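HTH-type transcriptional repressor PhnF (Mycobacterium smegmatis, PDB 3F8M) represses transcription of the phnDCE operon, which serves phosphate uptake, when phosphate is available in the cell, acting as a GntR-family DNA-binding regulator. Local coordinates at residues A[129-134]-A[159-164]; A[146-151]-A[221-226]. All coordinates share one frame; numbering follows the deposited sequence. Where two conformers were deposited one is given.

Contacts 1 and 2 illustrate how one antiparallel sheet serves both as a continuous framework and as a floor for what packs over it. Contact 2 joins strands 140-150 and 220-229 edge to edge within the UTRA domain; contact 1 sets the turn after helix 157-160 over the neighbouring strand, 127-137. Their centres lie about 11 Å apart. Strand 127-137 of contact 1 and strand 140-150 of contact 2 are neighbours in the sheet, with L131 O 2.8 Å from T147 N. A second tie runs between side chains, E132 OE2 standing 2.6 Å from T146 OG1. The chain passes through strand 140-150 between the two halves of contact 1, so the two contacts interlock along the sequence.

Contact 1: A[129-134]-A[159-164]; sequences LQLERV and ETFDHE
R133 of the strand segment 129-134 and H163 of segment 159-164, where helix 157-160 gives way to a turn, have the nearest CA atoms, 8.3 Å apart, a separation bridged by side chains. R133 does most of the bridging. Its CG lies anti to its own carbonyl carbon (chi1 -68°), and a bend at chi3 brings the guanidinium up to the turn. There NH2 donates to the backbone O of H163 over 2.7 Å, with an N-H...O angle of 157°. The acceptor lies close to the guanidinium plane, whereas the donor stands well above the carbonyl plane.

F161, the first residue to leave helical geometry after helix 157-160, points its ring back at the strand. Its CZ comes obliquely within 3.6 Å of R133 NH2, and its CE2 meets L131 CD2 at 3.8 Å, the two side chains crossing at about a right angle. The same L131 methyl lies over one face of the R133 guanidinium, toward its rim. Within the turn, D162 OD1 accepts from E164 N at 3.0 Å, closing an Asx turn round H163, whose carbonyl R133 holds.

R133 NE also pairs with E145, and NH2 reaches A165 O. E145 probably offsets the burial of the charge and the nearness of R102, while this carboxylate and the two main-chain carbonyls fix the rotation of the guanidinium, with L131 and F161 as apolar neighbours.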
ATOM      1  N   LEU A 129      -7.320 -16.043 -20.647  1.00 17.45           N
ATOM      2  CA  LEU A 129      -6.029 -15.774 -21.222  1.00 17.03           C
ATOM      3  C   LEU A 129      -5.222 -15.096 -20.145  1.00 17.10           C
ATOM      4  O   LEU A 129      -5.675 -14.092 -19.634  1.00 17.40           O
ATOM      5  CB  LEU A 129      -6.149 -14.878 -22.460  1.00 17.51           C
ATOM      6  CG  LEU A 129      -4.852 -14.470 -23.167  1.00 15.41           C
ATOM      7  CD1 LEU A 129      -4.046 -15.695 -23.574  1.00 17.27           C
ATOM      8  CD2 LEU A 129      -5.162 -13.536 -24.416  1.00 19.58           C
ATOM      9  N   GLN A 130      -4.051 -15.638 -19.804  1.00 16.43           N
ATOM     10  CA  GLN A 130      -3.207 -15.002 -18.755  1.00 16.11           C
ATOM     11  C   GLN A 130      -1.958 -14.415 -19.372  1.00 16.91           C
ATOM     12  O   GLN A 130      -1.268 -15.095 -20.135  1.00 17.96           O
ATOM     13  CB  GLN A 130      -2.796 -16.029 -17.715  1.00 15.92           C
ATOM     14  CG  GLN A 130      -1.827 -15.472 -16.631  1.00 16.11           C
ATOM     15  CD  GLN A 130      -1.473 -16.512 -15.601  1.00 15.28           C
ATOM     16  OE1 GLN A 130      -2.212 -16.697 -14.646  1.00 17.93           O
ATOM     17  NE2 GLN A 130      -0.332 -17.165 -15.767  1.00 17.37           N
ATOM     18  N   LEU A 131      -1.686 -13.148 -19.036  1.00 17.03           N
ATOM     19  CA  LEU A 131      -0.513 -12.474 -19.476  1.00 15.86           C
ATOM     20  C   LEU A 131       0.366 -12.282 -18.232  1.00 16.14           C
ATOM     21  O   LEU A 131      -0.082 -11.715 -17.215  1.00 13.98           O
ATOM     22  CB  LEU A 131      -0.861 -11.091 -20.022  1.00 16.10           C
ATOM     23  CG  LEU A 131       0.353 -10.193 -20.353  1.00 16.00           C
ATOM     24  CD1 LEU A 131       1.323 -10.829 -21.401  1.00 15.98           C
ATOM     25  CD2 LEU A 131      -0.144  -8.821 -20.803  1.00 19.51           C
ATOM     26  N   GLU A 132       1.612 -12.738 -18.325  1.00 14.69           N
ATOM     27  CA  GLU A 132       2.596 -12.481 -17.243  1.00 16.46           C
ATOM     28  C   GLU A 132       3.744 -11.700 -17.796  1.00 15.10           C
ATOM     29  O   GLU A 132       4.261 -12.005 -18.873  1.00 14.57           O
ATOM     30  CB  GLU A 132       3.171 -13.751 -16.679  1.00 17.86           C
ATOM     31  CG  GLU A 132       2.356 -14.420 -15.662  1.00 24.95           C
ATOM     32  CD  GLU A 132       3.219 -15.102 -14.565  1.00 30.17           C
ATOM     33  OE1 GLU A 132       4.152 -15.878 -14.903  1.00 30.47           O
ATOM     34  OE2 GLU A 132       2.886 -14.903 -13.383  1.00 29.72           O
ATOM     35  N   ARG A 133       4.109 -10.634 -17.086  1.00 14.45           N
ATOM     36  CA  ARG A 133       5.155  -9.739 -17.536  1.00 14.19           C
ATOM     37  C   ARG A 133       5.940  -9.304 -16.289  1.00 14.22           C
ATOM     38  O   ARG A 133       5.389  -9.254 -15.173  1.00 14.35           O
ATOM     39  CB  ARG A 133       4.560  -8.497 -18.178  1.00 15.32           C
ATOM     40  CG  ARG A 133       3.843  -8.786 -19.532  1.00 14.27           C
ATOM     41  CD  ARG A 133       3.442  -7.537 -20.275  1.00 17.82           C
ATOM     42  NE  ARG A 133       2.536  -6.627 -19.595  1.00 19.04           N
ATOM     43  CZ  ARG A 133       2.057  -5.524 -20.177  1.00 18.91           C
ATOM     44  NH1 ARG A 133       1.253  -4.713 -19.509  1.00 22.02           N
ATOM     45  NH2 ARG A 133       2.401  -5.231 -21.415  1.00 22.39           N
ATOM     46  N   VAL A 134       7.202  -8.961 -16.526  1.00 15.00           N
ATOM     47  CA  VAL A 134       8.060  -8.309 -15.534  0.50 15.46           C
ATOM     48  C   VAL A 134       8.175  -6.815 -15.872  1.00 15.90           C
ATOM     49  O   VAL A 134       8.389  -6.449 -17.032  1.00 16.44           O
ATOM     50  CB  VAL A 134       9.466  -8.977 -15.504  0.50 15.18           C
ATOM     51  CG1 VAL A 134      10.414  -8.273 -14.532  0.50 15.46           C
ATOM     52  CG2 VAL A 134       9.374 -10.462 -15.166  0.50 16.67           C
ATOM     53  N   GLU A 159      -2.507 -11.021 -31.178  1.00 33.73           N
ATOM     54  CA  GLU A 159      -2.209 -10.439 -32.496  0.50 33.61           C
ATOM     55  C   GLU A 159      -2.142  -8.920 -32.460  1.00 33.72           C
ATOM     56  O   GLU A 159      -1.225  -8.318 -32.993  1.00 35.35           O
ATOM     57  CB  GLU A 159      -3.302 -10.802 -33.517  0.50 33.44           C
ATOM     58  CG  GLU A 159      -3.374 -12.249 -33.951  0.50 32.30           C
ATOM     59  CD  GLU A 159      -4.398 -12.466 -35.059  0.50 30.24           C
ATOM     60  OE1 GLU A 159      -5.440 -13.113 -34.774  0.50 30.89           O
ATOM     61  OE2 GLU A 159      -4.176 -11.971 -36.195  0.50 25.53           O
ATOM     62  N   THR A 160      -3.148  -8.281 -31.861  1.00 33.06           N
ATOM     63  CA  THR A 160      -3.223  -6.843 -31.868  1.00 31.66           C
ATOM     64  C   THR A 160      -2.333  -6.181 -30.800  1.00 31.78           C
ATOM     65  O   THR A 160      -2.012  -4.984 -30.925  1.00 32.21           O
ATOM     66  CB  THR A 160      -4.643  -6.339 -31.665  1.00 32.87           C
ATOM     67  OG1 THR A 160      -5.019  -6.457 -30.276  1.00 30.56           O
ATOM     68  CG2 THR A 160      -5.642  -7.085 -32.584  1.00 32.27           C
ATOM     69  N   PHE A 161      -1.947  -6.951 -29.770  1.00 29.40           N
ATOM     70  CA  PHE A 161      -1.265  -6.364 -28.588  1.00 27.19           C
ATOM     71  C   PHE A 161       0.266  -6.288 -28.633  1.00 26.53           C
ATOM     72  O   PHE A 161       0.941  -7.304 -28.719  1.00 28.07           O
ATOM     73  CB  PHE A 161      -1.672  -7.088 -27.294  1.00 24.66           C
ATOM     74  CG  PHE A 161      -1.195  -6.397 -26.056  1.00 22.78           C
ATOM     75  CD1 PHE A 161      -1.294  -5.000 -25.951  1.00 20.71           C
ATOM     76  CD2 PHE A 161      -0.639  -7.140 -24.990  1.00 21.96           C
ATOM     77  CE1 PHE A 161      -0.851  -4.342 -24.798  1.00 22.14           C
ATOM     78  CE2 PHE A 161      -0.195  -6.476 -23.822  1.00 20.36           C
ATOM     79  CZ  PHE A 161      -0.298  -5.072 -23.749  1.00 19.80           C
ATOM     80  N   ASP A 162       0.806  -5.089 -28.460  1.00 25.81           N
ATOM     81  CA  ASP A 162       2.272  -4.968 -28.256  1.00 25.99           C
ATOM     82  C   ASP A 162       2.530  -5.284 -26.768  1.00 25.07           C
ATOM     83  O   ASP A 162       2.186  -4.499 -25.873  1.00 23.46           O
ATOM     84  CB  ASP A 162       2.741  -3.574 -28.638  1.00 26.01           C
ATOM     85  CG  ASP A 162       4.180  -3.272 -28.188  1.00 27.50           C
ATOM     86  OD1 ASP A 162       4.876  -4.170 -27.694  1.00 28.56           O
ATOM     87  OD2 ASP A 162       4.603  -2.108 -28.358  1.00 31.40           O
ATOM     88  N   HIS A 163       3.083  -6.462 -26.519  1.00 26.33           N
ATOM     89  CA  HIS A 163       3.267  -6.956 -25.141  1.00 28.83           C
ATOM     90  C   HIS A 163       4.213  -6.104 -24.253  1.00 28.48           C
ATOM     91  O   HIS A 163       4.229  -6.250 -23.044  1.00 30.73           O
ATOM     92  CB  HIS A 163       3.627  -8.446 -25.142  1.00 29.60           C
ATOM     93  CG  HIS A 163       4.930  -8.784 -25.814  1.00 31.97           C
ATOM     94  ND1 HIS A 163       6.153  -8.390 -25.312  1.00 35.78           N
ATOM     95  CD2 HIS A 163       5.201  -9.540 -26.903  1.00 33.12           C
ATOM     96  CE1 HIS A 163       7.121  -8.863 -26.083  1.00 34.38           C
ATOM     97  NE2 HIS A 163       6.569  -9.562 -27.057  1.00 36.49           N
ATOM     98  N   GLU A 164       4.936  -5.162 -24.844  1.00 26.94           N
ATOM     99  CA  GLU A 164       5.706  -4.203 -24.054  1.00 26.77           C
ATOM    100  C   GLU A 164       4.930  -2.949 -23.674  1.00 25.68           C
ATOM    101  O   GLU A 164       5.408  -2.148 -22.857  1.00 25.70           O
ATOM    102  CB  GLU A 164       7.002  -3.836 -24.779  1.00 27.69           C
ATOM    103  CG  GLU A 164       7.771  -5.076 -25.181  1.00 29.86           C
ATOM    104  CD  GLU A 164       9.234  -4.803 -25.438  1.00 36.89           C
ATOM    105  OE1 GLU A 164       9.553  -3.758 -26.037  1.00 36.72           O
ATOM    106  OE2 GLU A 164      10.051  -5.654 -25.027  1.00 40.03           O
TER

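Contact 2: A[146-151]-A[221-226]; sequences TTKLPA and IEQRRS
T146 and Q223, with K148 close behind, lose the most surface where strands 146-150 and 221-226 run antiparallel, their axes 4.7 Å apart at closest approach. T146 and R225 form a hydrogen-bonded pair: T146 N donates to R225 O at 2.8 Å, and R225 N returns a bond to T146 O. The OG1 of T146, set beside its own backbone N (chi1 -54°), has its strong partner in E132 and also receives a bond from a water 2.7 Å away. That water accepts from R225 NH1 at the guanidinium edge, while R225 itself forms a salt bridge with E194.

Q223 and K148 form the next hydrogen-bonded pair on the same face. K148 N meets Q223 O at 2.8 Å, and Q223 N reaches K148 O in the carbonyl plane at 3.0 Å. On the Q223 amide, OE1 takes a bond from a water 3.0 Å away that is only weakly bound by K148 NZ, and NE2 is bonded to N210.

Between these pairs, T147 and R224 form a non-hydrogen-bonded pair whose side chains occupy the other face. T147 OG1 packs 3.4 Å from R224 CG, and its CG2 lies 3.5 Å from E222 OE1. A water links that OE1 to T147 OG1, while E222 OE2 bonds S213. Such alternation is the signature of antiparallel sheet, here joining two central strands of the six-stranded UTRA sheet.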
ATOM      1  N   THR A 146       0.620 -10.419 -13.231  1.00 13.99           N
ATOM      2  CA  THR A 146      -0.052 -11.608 -13.794  1.00 13.86           C
ATOM      3  C   THR A 146      -1.491 -11.198 -13.989  1.00 12.79           C
ATOM      4  O   THR A 146      -2.206 -10.947 -13.002  1.00 14.98           O
ATOM      5  CB  THR A 146       0.080 -12.763 -12.802  1.00 12.98           C
ATOM      6  OG1 THR A 146       1.479 -12.952 -12.468  1.00 15.89           O
ATOM      7  CG2 THR A 146      -0.546 -14.089 -13.400  1.00 12.23           C
ATOM      8  N   THR A 147      -1.915 -11.079 -15.248  1.00 13.72           N
ATOM      9  CA  THR A 147      -3.246 -10.568 -15.524  1.00 13.55           C
ATOM     10  C   THR A 147      -4.041 -11.735 -16.105  1.00 13.19           C
ATOM     11  O   THR A 147      -3.579 -12.349 -17.042  1.00 14.68           O
ATOM     12  CB  THR A 147      -3.225  -9.434 -16.540  1.00 14.37           C
ATOM     13  OG1 THR A 147      -2.424  -8.343 -16.024  1.00 16.34           O
ATOM     14  CG2 THR A 147      -4.662  -8.884 -16.819  1.00 15.31           C
ATOM     15  N   LYS A 148      -5.167 -12.054 -15.484  1.00 14.46           N
ATOM     16  CA  LYS A 148      -6.083 -13.104 -16.005  1.00 14.84           C
ATOM     17  C   LYS A 148      -7.252 -12.398 -16.661  1.00 15.01           C
ATOM     18  O   LYS A 148      -7.915 -11.591 -16.041  1.00 16.81           O
ATOM     19  CB  LYS A 148      -6.589 -13.988 -14.875  1.00 14.82           C
ATOM     20  CG  LYS A 148      -5.480 -14.875 -14.364  1.00 17.04           C
ATOM     21  CD  LYS A 148      -5.907 -15.615 -13.135  1.00 18.27           C
ATOM     22  CE  LYS A 148      -4.687 -16.355 -12.570  1.00 22.52           C
ATOM     23  NZ  LYS A 148      -5.119 -17.274 -11.471  1.00 26.27           N
ATOM     24  N   LEU A 149      -7.527 -12.735 -17.912  1.00 15.30           N
ATOM     25  CA  LEU A 149      -8.543 -12.050 -18.683  1.00 15.19           C
ATOM     26  C   LEU A 149      -9.566 -13.097 -19.130  1.00 15.68           C
ATOM     27  O   LEU A 149      -9.175 -14.207 -19.460  1.00 15.75           O
ATOM     28  CB  LEU A 149      -7.907 -11.469 -19.957  1.00 14.84           C
ATOM     29  CG  LEU A 149      -6.778 -10.428 -19.797  1.00 13.38           C
ATOM     30  CD1 LEU A 149      -6.031 -10.190 -21.112  1.00 20.93           C
ATOM     31  CD2 LEU A 149      -7.466  -9.123 -19.288  1.00 15.79           C
ATOM     32  N   PRO A 150     -10.856 -12.725 -19.148  1.00 17.26           N
ATOM     33  CA  PRO A 150     -11.846 -13.601 -19.804  1.00 17.68           C
ATOM     34  C   PRO A 150     -11.571 -13.593 -21.320  1.00 18.07           C
ATOM     35  O   PRO A 150     -11.716 -12.544 -21.956  1.00 19.34           O
ATOM     36  CB  PRO A 150     -13.191 -12.945 -19.431  1.00 17.37           C
ATOM     37  CG  PRO A 150     -12.865 -11.458 -19.214  1.00 18.83           C
ATOM     38  CD  PRO A 150     -11.462 -11.525 -18.560  1.00 16.07           C
ATOM     39  N   ALA A 151     -11.062 -14.709 -21.844  1.00 19.37           N
ATOM     40  CA  ALA A 151     -10.503 -14.795 -23.213  1.00 19.75           C
ATOM     41  C   ALA A 151     -11.515 -14.409 -24.258  1.00 22.01           C
ATOM     42  O   ALA A 151     -11.149 -13.832 -25.296  1.00 21.17           O
ATOM     43  CB  ALA A 151     -10.025 -16.191 -23.518  1.00 20.52           C
ATOM     44  N   ILE A 221     -13.254  -6.749 -16.350  1.00 20.37           N
ATOM     45  CA  ILE A 221     -12.277  -6.615 -17.441  1.00 18.89           C
ATOM     46  C   ILE A 221     -11.123  -7.628 -17.227  1.00 18.43           C
ATOM     47  O   ILE A 221     -10.644  -8.248 -18.183  1.00 19.46           O
ATOM     48  CB  ILE A 221     -11.750  -5.141 -17.461  1.00 19.34           C
ATOM     49  CG1 ILE A 221     -12.870  -4.157 -17.863  1.00 19.72           C
ATOM     50  CG2 ILE A 221     -10.491  -4.927 -18.354  1.00 19.18           C
ATOM     51  CD1 ILE A 221     -12.471  -2.641 -17.603  1.00 17.61           C
ATOM     52  N   GLU A 222     -10.673  -7.755 -15.973  1.00 17.33           N
ATOM     53  CA  GLU A 222      -9.420  -8.462 -15.629  1.00 17.09           C
ATOM     54  C   GLU A 222      -9.415  -8.744 -14.138  1.00 16.36           C
ATOM     55  O   GLU A 222     -10.141  -8.095 -13.356  1.00 15.86           O
ATOM     56  CB  GLU A 222      -8.172  -7.587 -15.915  1.00 16.48           C
ATOM     57  CG  GLU A 222      -8.215  -6.288 -15.069  1.00 18.82           C
ATOM     58  CD  GLU A 222      -6.956  -5.456 -15.035  1.00 19.92           C
ATOM     59  OE1 GLU A 222      -5.882  -5.886 -15.536  1.00 18.69           O
ATOM     60  OE2 GLU A 222      -7.063  -4.362 -14.443  1.00 20.47           O
ATOM     61  N   GLN A 223      -8.632  -9.739 -13.760  1.00 17.02           N
ATOM     62  CA  GLN A 223      -8.172  -9.848 -12.374  1.00 17.43           C
ATOM     63  C   GLN A 223      -6.661  -9.804 -12.488  1.00 17.01           C
ATOM     64  O   GLN A 223      -6.060 -10.626 -13.214  1.00 16.84           O
ATOM     65  CB  GLN A 223      -8.642 -11.180 -11.747  1.00 17.61           C
ATOM     66  CG  GLN A 223      -8.422 -11.220 -10.207  1.00 19.90           C
ATOM     67  CD  GLN A 223      -6.973 -11.412  -9.788  1.00 25.35           C
ATOM     68  OE1 GLN A 223      -6.244 -12.220 -10.375  1.00 26.89           O
ATOM     69  NE2 GLN A 223      -6.550 -10.686  -8.730  1.00 23.05           N
ATOM     70  N   ARG A 224      -6.016  -8.889 -11.750  1.00 17.34           N
ATOM     71  CA  ARG A 224      -4.584  -8.695 -11.925  1.00 16.61           C
ATOM     72  C   ARG A 224      -3.913  -8.826 -10.541  1.00 17.94           C
ATOM     73  O   ARG A 224      -4.349  -8.168  -9.552  1.00 17.72           O
ATOM     74  CB  ARG A 224      -4.333  -7.307 -12.583  1.00 17.44           C
ATOM     75  CG  ARG A 224      -2.792  -6.952 -12.907  1.00 18.24           C
ATOM     76  CD  ARG A 224      -2.665  -5.522 -13.470  1.00 19.31           C
ATOM     77  NE  ARG A 224      -2.807  -4.551 -12.383  1.00 25.06           N
ATOM     78  CZ  ARG A 224      -2.769  -3.218 -12.489  1.00 26.85           C
ATOM     79  NH1 ARG A 224      -2.625  -2.592 -13.658  1.00 27.79           N
ATOM     80  NH2 ARG A 224      -2.898  -2.490 -11.394  1.00 27.14           N
ATOM     81  N   ARG A 225      -2.861  -9.643 -10.496  1.00 16.79           N
ATOM     82  CA  ARG A 225      -1.979  -9.773  -9.333  1.00 17.26           C
ATOM     83  C   ARG A 225      -0.650  -9.100  -9.688  1.00 17.95           C
ATOM     84  O   ARG A 225      -0.034  -9.422 -10.719  1.00 16.98           O
ATOM     85  CB  ARG A 225      -1.762 -11.254  -9.050  1.00 17.93           C
ATOM     86  CG  ARG A 225      -0.875 -11.566  -7.820  1.00 19.18           C
ATOM     87  CD  ARG A 225      -0.503 -13.036  -7.865  1.00 19.59           C
ATOM     88  NE  ARG A 225       0.221 -13.491  -6.689  1.00 22.40           N
ATOM     89  CZ  ARG A 225       1.545 -13.589  -6.557  1.00 20.69           C
ATOM     90  NH1 ARG A 225       2.387 -13.216  -7.515  1.00 19.35           N
ATOM     91  NH2 ARG A 225       2.030 -14.056  -5.398  1.00 21.57           N
ATOM     92  N   SER A 226      -0.166  -8.188  -8.824  1.00 17.89           N
ATOM     93  CA  SER A 226       1.116  -7.543  -9.094  1.00 17.61           C
ATOM     94  C   SER A 226       1.984  -7.724  -7.844  1.00 16.91           C
ATOM     95  O   SER A 226       1.529  -7.398  -6.751  1.00 19.35           O
ATOM     96  CB  SER A 226       0.886  -6.077  -9.385  1.00 19.31           C
ATOM     97  OG  SER A 226      -0.156  -5.896 -10.344  1.00 24.69           O
TER
HETATM   98  O   HOH W   1       2.106 -11.781 -10.065  1.00 18.57           O
HETATM   99  O   HOH W   2      -3.962 -12.938 -11.766  1.00 22.32           O
HETATM  100  O   HOH W   3      -3.448  -5.801 -16.432  1.00 20.99           O
HETATM  101  O   HOH W   4      -6.839 -15.078  -9.568  1.00 36.12           O